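Local atomic coordinates of coenzyme F420-dependent N(5),N(10)-methenyltetrahydromethanopterin reductase-related protein (Desulfurobacterium thermolithotrophum DSM 11699, PDB entry 6HUZ), a protein that binds the iron-guanylylpyridinol cofactor and, as a bacterial paralog of [Fe]-hydrogenase, uses tetrahydrofolate derivatives as substrates. Residues 156-167 with 189-199. Numbering follows the deposited sequence.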
loop_
_atom_site.group_PDB
_atom_site.type_symbol
_atom_site.label_atom_id
_atom_site.label_comp_id
_atom_site.label_asym_id
_atom_site.label_seq_id
_atom_site.Cartn_x
_atom_site.Cartn_y
_atom_site.Cartn_z
ATOM N N HIS A 156 24.630 0.492 -10.831
ATOM C CA HIS A 156 24.172 -0.712 -11.516
ATOM C C HIS A 156 25.114 -1.884 -11.182
ATOM O O HIS A 156 26.165 -2.045 -11.811
ATOM C CB HIS A 156 24.064 -0.477 -13.027
ATOM C CG HIS A 156 23.672 -1.719 -13.754
ATOM N ND1 HIS A 156 24.347 -2.135 -14.881
ATOM C CD2 HIS A 156 22.718 -2.632 -13.448
ATOM C CE1 HIS A 156 23.763 -3.260 -15.259
ATOM N NE2 HIS A 156 22.790 -3.614 -14.406
ATOM N N LYS A 157 24.744 -2.699 -10.164
ATOM C CA LYS A 157 25.578 -3.827 -9.761
ATOM C C LYS A 157 24.762 -5.073 -9.709
ATOM O O LYS A 157 25.097 -5.977 -8.976
ATOM C CB LYS A 157 26.188 -3.554 -8.383
ATOM C CG LYS A 157 26.751 -2.144 -8.252
ATOM C CD LYS A 157 27.876 -2.031 -7.231
ATOM C CE LYS A 157 27.646 -0.913 -6.247
ATOM N NZ LYS A 157 28.930 -0.276 -5.848
ATOM N N HIS A 158 23.677 -5.148 -10.470
ATOM C CA HIS A 158 22.819 -6.333 -10.344
ATOM C C HIS A 158 21.797 -6.312 -11.431
ATOM O O HIS A 158 21.666 -5.323 -12.145
ATOM C CB HIS A 158 21.997 -6.160 -8.988
ATOM C CG HIS A 158 21.442 -4.761 -8.899
ATOM N ND1 HIS A 158 22.159 -3.738 -8.295
ATOM C CD2 HIS A 158 20.329 -4.237 -9.460
ATOM C CE1 HIS A 158 21.440 -2.639 -8.472
ATOM N NE2 HIS A 158 20.336 -2.889 -9.175
ATOM N N TYR A 159 21.029 -7.385 -11.515
ATOM C CA TYR A 159 19.898 -7.496 -12.433
ATOM C C TYR A 159 18.751 -8.221 -11.667
ATOM O O TYR A 159 19.021 -9.111 -10.847
ATOM C CB TYR A 159 20.223 -8.322 -13.666
ATOM C CG TYR A 159 21.063 -7.610 -14.701
ATOM C CD1 TYR A 159 20.536 -6.576 -15.464
ATOM C CD2 TYR A 159 22.387 -7.979 -14.927
ATOM C CE1 TYR A 159 21.298 -5.927 -16.423
ATOM C CE2 TYR A 159 23.160 -7.339 -15.891
ATOM C CZ TYR A 159 22.611 -6.308 -16.634
ATOM O OH TYR A 159 23.350 -5.643 -17.572
ATOM N N LEU A 160 17.500 -7.851 -11.965
ATOM C CA LEU A 160 16.329 -8.497 -11.415
ATOM C C LEU A 160 15.868 -9.393 -12.549
ATOM O O LEU A 160 15.625 -8.896 -13.657
ATOM C CB LEU A 160 15.245 -7.484 -11.032
ATOM C CG LEU A 160 15.661 -6.410 -10.044
ATOM C CD1 LEU A 160 14.417 -5.639 -9.540
ATOM C CD2 LEU A 160 16.402 -6.993 -8.877
ATOM N N ILE A 161 15.779 -10.709 -12.275
ATOM C CA ILE A 161 15.414 -11.762 -13.228
ATOM C C ILE A 161 14.127 -12.435 -12.820
ATOM O O ILE A 161 14.020 -13.047 -11.742
ATOM C CB ILE A 161 16.589 -12.789 -13.393
ATOM C CG1 ILE A 161 17.847 -12.092 -13.931
ATOM C CG2 ILE A 161 16.211 -13.965 -14.319
ATOM C CD1 ILE A 161 19.128 -12.882 -13.637
ATOM N N ALA A 162 13.132 -12.322 -13.682
ATOM C CA ALA A 162 11.801 -12.874 -13.388
ATOM C C ALA A 162 11.752 -14.395 -13.391
ATOM O O ALA A 162 12.238 -15.014 -14.318
ATOM C CB ALA A 162 10.786 -12.334 -14.397
ATOM N N THR A 163 11.132 -14.986 -12.365
ATOM C CA THR A 163 10.977 -16.432 -12.257
ATOM C C THR A 163 9.475 -16.776 -12.383
ATOM O O THR A 163 8.638 -15.884 -12.488
ATOM C CB THR A 163 11.494 -16.938 -10.901
ATOM O OG1 THR A 163 10.579 -16.535 -9.884
ATOM C CG2 THR A 163 12.906 -16.449 -10.589
ATOM N N ASN A 164 9.153 -18.086 -12.353
ATOM C CA ASN A 164 7.776 -18.570 -12.444
ATOM C C ASN A 164 7.070 -18.540 -11.083
ATOM O O ASN A 164 5.906 -18.925 -10.996
ATOM C CB ASN A 164 7.756 -20.009 -12.965
ATOM C CG ASN A 164 8.370 -20.161 -14.340
ATOM O OD1 ASN A 164 7.980 -19.477 -15.289
ATOM N ND2 ASN A 164 9.348 -21.060 -14.488
ATOM N N GLU A 165 7.759 -18.113 -10.019
ATOM C CA GLU A 165 7.148 -18.086 -8.709
ATOM C C GLU A 165 5.908 -17.185 -8.672
ATOM O O GLU A 165 5.913 -16.087 -9.241
ATOM C CB GLU A 165 8.183 -17.699 -7.643
ATOM C CG GLU A 165 7.643 -17.814 -6.226
ATOM C CD GLU A 165 8.737 -17.789 -5.180
ATOM O OE1 GLU A 165 9.679 -16.973 -5.319
ATOM O OE2 GLU A 165 8.651 -18.588 -4.219
ATOM N N LEU A 166 4.833 -17.697 -8.026
ATOM C CA LEU A 166 3.517 -17.066 -7.872
ATOM C C LEU A 166 2.677 -17.133 -9.154
ATOM O O LEU A 166 1.538 -16.680 -9.117
ATOM C CB LEU A 166 3.601 -15.617 -7.363
ATOM C CG LEU A 166 4.416 -15.431 -6.101
ATOM C CD1 LEU A 166 4.302 -14.019 -5.593
ATOM C CD2 LEU A 166 3.978 -16.385 -5.032
ATOM N N LEU A 167 3.203 -17.722 -10.271
ATOM C CA LEU A 167 2.426 -17.809 -11.511
ATOM C C LEU A 167 1.650 -19.120 -11.581
ATOM O O LEU A 167 2.093 -20.129 -11.029
ATOM C CB LEU A 167 3.320 -17.730 -12.778
ATOM C CG LEU A 167 4.218 -16.507 -12.923
ATOM C CD1 LEU A 167 4.967 -16.542 -14.295
ATOM C CD2 LEU A 167 3.408 -15.215 -12.739
ATOM N N LYS A 189 27.700 -8.701 -11.869
ATOM C CA LYS A 189 26.453 -8.220 -11.256
ATOM C C LYS A 189 25.800 -9.305 -10.441
ATOM O O LYS A 189 25.873 -10.463 -10.806
ATOM C CB LYS A 189 25.431 -7.799 -12.328
ATOM C CG LYS A 189 25.978 -6.942 -13.436
ATOM C CD LYS A 189 26.541 -5.650 -12.947
ATOM C CE LYS A 189 26.875 -4.781 -14.123
ATOM N NZ LYS A 189 27.797 -3.688 -13.755
ATOM N N GLU A 190 25.129 -8.935 -9.349
ATOM C CA GLU A 190 24.426 -9.885 -8.514
ATOM C C GLU A 190 23.140 -10.270 -9.256
ATOM O O GLU A 190 22.458 -9.385 -9.743
ATOM C CB GLU A 190 24.061 -9.182 -7.184
ATOM C CG GLU A 190 23.449 -10.086 -6.125
ATOM C CD GLU A 190 24.432 -11.052 -5.506
ATOM O OE1 GLU A 190 24.060 -12.227 -5.283
ATOM O OE2 GLU A 190 25.580 -10.629 -5.245
ATOM N N ALA A 191 22.794 -11.561 -9.346
ATOM C CA ALA A 191 21.524 -11.977 -9.995
ATOM C C ALA A 191 20.400 -12.083 -8.913
ATOM O O ALA A 191 20.455 -12.963 -8.051
ATOM C CB ALA A 191 21.695 -13.330 -10.658
ATOM N N TYR A 192 19.385 -11.214 -8.960
ATOM C CA TYR A 192 18.292 -11.288 -7.981
ATOM C C TYR A 192 17.098 -11.953 -8.661
ATOM O O TYR A 192 16.450 -11.328 -9.494
ATOM C CB TYR A 192 17.909 -9.884 -7.485
ATOM C CG TYR A 192 18.932 -9.260 -6.560
ATOM C CD1 TYR A 192 19.304 -9.888 -5.372
ATOM C CD2 TYR A 192 19.503 -8.031 -6.853
ATOM C CE1 TYR A 192 20.220 -9.302 -4.503
ATOM C CE2 TYR A 192 20.436 -7.449 -6.004
ATOM C CZ TYR A 192 20.788 -8.080 -4.830
ATOM O OH TYR A 192 21.721 -7.500 -4.008
ATOM N N LEU A 193 16.795 -13.211 -8.309
ATOM C CA LEU A 193 15.665 -13.933 -8.918
ATOM C C LEU A 193 14.358 -13.621 -8.172
ATOM O O LEU A 193 14.186 -14.033 -7.026
ATOM C CB LEU A 193 15.923 -15.449 -8.875
ATOM C CG LEU A 193 17.275 -15.916 -9.445
ATOM C CD1 LEU A 193 17.382 -17.426 -9.416
ATOM C CD2 LEU A 193 17.477 -15.417 -10.814
ATOM N N LEU A 194 13.430 -12.927 -8.814
ATOM C CA LEU A 194 12.158 -12.596 -8.168
ATOM C C LEU A 194 10.947 -13.158 -8.892
ATOM O O LEU A 194 10.992 -13.368 -10.094
ATOM C CB LEU A 194 11.961 -11.057 -8.152
ATOM C CG LEU A 194 13.084 -10.202 -7.592
ATOM C CD1 LEU A 194 12.644 -8.760 -7.552
ATOM C CD2 LEU A 194 13.477 -10.621 -6.220
ATOM N N PRO A 195 9.821 -13.352 -8.174
ATOM C CA PRO A 195 8.600 -13.772 -8.865
ATOM C C PRO A 195 8.372 -12.703 -9.953
ATOM O O PRO A 195 8.565 -11.492 -9.730
ATOM C CB PRO A 195 7.520 -13.709 -7.774
ATOM C CG PRO A 195 8.251 -13.764 -6.494
ATOM C CD PRO A 195 9.589 -13.123 -6.736
ATOM N N ALA A 196 7.980 -13.138 -11.133
ATOM C CA ALA A 196 7.784 -12.222 -12.258
ATOM C C ALA A 196 6.945 -10.960 -11.958
ATOM O O ALA A 196 7.294 -9.862 -12.403
ATOM C CB ALA A 196 7.194 -12.986 -13.432
ATOM N N GLU A 197 5.870 -11.097 -11.206
ATOM C CA GLU A 197 5.033 -9.939 -10.924
ATOM C C GLU A 197 5.703 -8.878 -10.035
ATOM O O GLU A 197 5.310 -7.715 -10.076
ATOM C CB GLU A 197 3.723 -10.401 -10.297
ATOM C CG GLU A 197 2.614 -9.375 -10.342
ATOM C CD GLU A 197 1.339 -9.856 -9.680
ATOM O OE1 GLU A 197 1.409 -10.793 -8.847
ATOM O OE2 GLU A 197 0.266 -9.292 -9.995
ATOM N N LEU A 198 6.711 -9.270 -9.268
ATOM C CA LEU A 198 7.400 -8.362 -8.347
ATOM C C LEU A 198 8.573 -7.629 -8.940
ATOM O O LEU A 198 9.067 -6.692 -8.299
ATOM C CB LEU A 198 7.850 -9.159 -7.101
ATOM C CG LEU A 198 6.715 -9.919 -6.363
ATOM C CD1 LEU A 198 7.189 -10.482 -5.023
ATOM C CD2 LEU A 198 5.518 -9.048 -6.125
ATOM N N VAL A 199 9.066 -8.045 -10.138
ATOM C CA VAL A 199 10.205 -7.364 -10.757
ATOM C C VAL A 199 9.866 -5.868 -10.939
ATOM O O VAL A 199 10.666 -5.011 -10.549
ATOM C CB VAL A 199 10.640 -8.057 -12.073
ATOM C CG1 VAL A 199 11.634 -7.188 -12.862
ATOM C CG2 VAL A 199 11.244 -9.438 -11.769
HETATM O O HOH W 1 4.881 -13.410 -10.200
#
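Strands 158-163 and 190-195 pair in parallel as the two strands of a beta-alpha-beta unit whose crossover is helix 174-186. Seven backbone hydrogen bonds join them, from E190 N to K157 O at one end to A196 N and T163 O (3.1 Å) at the other, where the chain leads on toward helix 196-203. On one face, L160 CD2 lies 3.5 Å from Y192 CB, and the Y192 ring reaches back so that CE2 meets H158 CB at 3.6 Å. The imidazole of H158 bonds through NE2 to A148 O, a residue of the methenyltetrahydrofolate pocket. I161 and L193 run side by side on the other face, I161 CB to L193 CD2 3.8 Å, against the crossover helix. At the C-terminal end of strand 190-195, P195 CB packs on L166 CD1 (3.9 Å), beyond the end of strand 158-163, and a water bridges E165 O to E197 N.

K189 closes the opposite end. A turn about CB-CG (chi2 -61°) bends its chain; its CG passes Y159 CE2 at 3.8 Å and its CD lies over a face of the H156 ring, bringing NZ to H156 O (3.0 Å). A methionine in its place would probably leave H156 O without this donor and lose the long, weak ion pair with E38. The amine thus ties the loop before strand 158-163 to its neighbour by one polar bond, while its methylenes pack against the rings of Y159 and H156.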